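Glucose-6-phosphate isomerase like protein (Thermus thermophilus, PDB 1WIW) probably binds phosphorylated sugars and may interconvert them as a glucose-6-phosphate or mannose-6-phosphate isomerase. Local coordinates at residues G16-L21 and T265-A270. Numbering follows the deposited sequence.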
loop_
_atom_site.group_PDB
_atom_site.type_symbol
_atom_site.label_atom_id
_atom_site.label_comp_id
_atom_site.label_asym_id
_atom_site.label_seq_id
_atom_site.Cartn_x
_atom_site.Cartn_y
_atom_site.Cartn_z
ATOM N N GLY B 16 -21.835 3.640 -20.303
ATOM C CA GLY B 16 -20.860 3.602 -21.381
ATOM C C GLY B 16 -19.413 3.875 -21.005
ATOM O O GLY B 16 -18.796 4.803 -21.526
ATOM N N LEU B 17 -18.853 3.065 -20.114
ATOM C CA LEU B 17 -17.464 3.258 -19.722
ATOM C C LEU B 17 -16.549 2.816 -20.869
ATOM O O LEU B 17 -15.425 3.290 -20.992
ATOM C CB LEU B 17 -17.145 2.462 -18.453
ATOM C CG LEU B 17 -15.786 2.748 -17.805
ATOM C CD1 LEU B 17 -15.726 4.218 -17.406
ATOM C CD2 LEU B 17 -15.583 1.857 -16.579
ATOM N N ALA B 18 -17.043 1.913 -21.711
ATOM C CA ALA B 18 -16.254 1.431 -22.841
ATOM C C ALA B 18 -15.893 2.610 -23.742
ATOM O O ALA B 18 -14.775 2.702 -24.246
ATOM C CB ALA B 18 -17.039 0.386 -23.623
ATOM N N LEU B 19 -16.842 3.521 -23.932
ATOM C CA LEU B 19 -16.596 4.693 -24.769
ATOM C C LEU B 19 -15.575 5.622 -24.106
ATOM O O LEU B 19 -14.684 6.148 -24.771
ATOM C CB LEU B 19 -17.903 5.454 -25.025
ATOM C CG LEU B 19 -17.758 6.830 -25.690
ATOM C CD1 LEU B 19 -17.068 6.689 -27.045
ATOM C CD2 LEU B 19 -19.127 7.469 -25.842
ATOM N N GLU B 20 -15.704 5.825 -22.800
ATOM C CA GLU B 20 -14.773 6.693 -22.084
ATOM C C GLU B 20 -13.361 6.099 -22.115
ATOM O O GLU B 20 -12.375 6.819 -22.287
ATOM C CB GLU B 20 -15.230 6.900 -20.632
ATOM C CG GLU B 20 -14.385 7.906 -19.868
ATOM C CD GLU B 20 -14.921 8.219 -18.472
ATOM O OE1 GLU B 20 -14.262 9.002 -17.747
ATOM O OE2 GLU B 20 -15.998 7.694 -18.103
ATOM N N LEU B 21 -13.269 4.786 -21.945
ATOM C CA LEU B 21 -11.979 4.104 -21.983
ATOM C C LEU B 21 -11.355 4.325 -23.353
ATOM O O LEU B 21 -10.165 4.635 -23.468
ATOM C CB LEU B 21 -12.164 2.599 -21.744
ATOM C CG LEU B 21 -12.330 2.124 -20.295
ATOM C CD1 LEU B 21 -12.879 0.697 -20.267
ATOM C CD2 LEU B 21 -10.981 2.200 -19.580
ATOM N N THR B 265 -9.060 -4.255 -18.364
ATOM C CA THR B 265 -9.210 -5.593 -17.810
ATOM C C THR B 265 -10.303 -5.576 -16.738
ATOM O O THR B 265 -11.181 -6.438 -16.723
ATOM C CB THR B 265 -7.876 -6.085 -17.205
ATOM O OG1 THR B 265 -6.881 -6.136 -18.237
ATOM C CG2 THR B 265 -8.037 -7.471 -16.587
ATOM N N ALA B 266 -10.245 -4.582 -15.856
ATOM C CA ALA B 266 -11.231 -4.432 -14.793
ATOM C C ALA B 266 -12.620 -4.253 -15.406
ATOM O O ALA B 266 -13.607 -4.752 -14.872
ATOM C CB ALA B 266 -10.881 -3.230 -13.924
ATOM N N TYR B 267 -12.682 -3.535 -16.528
ATOM C CA TYR B 267 -13.942 -3.292 -17.236
ATOM C C TYR B 267 -14.571 -4.620 -17.653
ATOM O O TYR B 267 -15.753 -4.878 -17.387
ATOM C CB TYR B 267 -13.689 -2.439 -18.486
ATOM C CG TYR B 267 -14.899 -2.273 -19.394
ATOM C CD1 TYR B 267 -15.905 -1.349 -19.100
ATOM C CD2 TYR B 267 -15.056 -3.075 -20.523
ATOM C CE1 TYR B 267 -17.046 -1.231 -19.913
ATOM C CE2 TYR B 267 -16.190 -2.968 -21.340
ATOM C CZ TYR B 267 -17.179 -2.050 -21.029
ATOM O OH TYR B 267 -18.309 -1.978 -21.822
ATOM N N TYR B 268 -13.775 -5.450 -18.325
ATOM C CA TYR B 268 -14.238 -6.758 -18.780
ATOM C C TYR B 268 -14.565 -7.701 -17.621
ATOM O O TYR B 268 -15.497 -8.498 -17.718
ATOM C CB TYR B 268 -13.195 -7.396 -19.707
ATOM C CG TYR B 268 -13.105 -6.707 -21.052
ATOM C CD1 TYR B 268 -11.897 -6.173 -21.512
ATOM C CD2 TYR B 268 -14.245 -6.550 -21.852
ATOM C CE1 TYR B 268 -11.825 -5.489 -22.742
ATOM C CE2 TYR B 268 -14.186 -5.872 -23.077
ATOM C CZ TYR B 268 -12.977 -5.342 -23.513
ATOM O OH TYR B 268 -12.931 -4.635 -24.697
ATOM N N LEU B 269 -13.821 -7.610 -16.522
ATOM C CA LEU B 269 -14.102 -8.482 -15.385
ATOM C C LEU B 269 -15.489 -8.163 -14.827
ATOM O O LEU B 269 -16.251 -9.065 -14.482
ATOM C CB LEU B 269 -13.036 -8.320 -14.294
ATOM C CG LEU B 269 -13.217 -9.173 -13.029
ATOM C CD1 LEU B 269 -13.344 -10.654 -13.390
ATOM C CD2 LEU B 269 -12.033 -8.963 -12.108
ATOM N N ALA B 270 -15.820 -6.877 -14.736
ATOM C CA ALA B 270 -17.133 -6.477 -14.243
ATOM C C ALA B 270 -18.209 -7.098 -15.132
ATOM O O ALA B 270 -19.214 -7.617 -14.634
ATOM C CB ALA B 270 -17.264 -4.955 -14.251
#
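The ring of Y267 is approached obliquely by L17, A18 and L21, while in its own helix CE2 of Y268 lies at its edge, in plane. The Y268 ring in turn receives CD2 of Y267 over one face, offset toward the rim. Y267 thus illustrates how one aromatic residue can bridge two helices whose short segments approach to 11.1 Å between axes and run nearly antiparallel, at 169°. Its CG stands anti to the backbone N (chi1 173°), which carries the phenol away from its own helix to the first turn of helix 17-23. Along its length the partners change: CD1 of L21 lies 3.7 Å from Y267 CB and equally near CG, the CB of L17 is 4.0 Å from CE1, and the CB of A18 is 3.6 Å from CZ. A18 CB lies 3.2 Å from Y267 OH, and the ring carbon CE1 of Y267 is 3.6 Å from A18 N, an approach to the backbone that the small side chain of A18 probably helps to allow. No hydrogen bond links the two segments directly; instead, the hydroxyl of Y267 bonds to OD1 of D13, an atom that also accepts the N-H of A18, while OD2 accepts that of L17. An alanine in place of Y267 would probably open a gap between the helices and deprive D13 of its phenolic partner. The result is an antiparallel helix pair, plain structural packing that joins the short helix 17-23 of the N-terminal PGI family region to the long helix 251-272 of the C-terminal SIS family region.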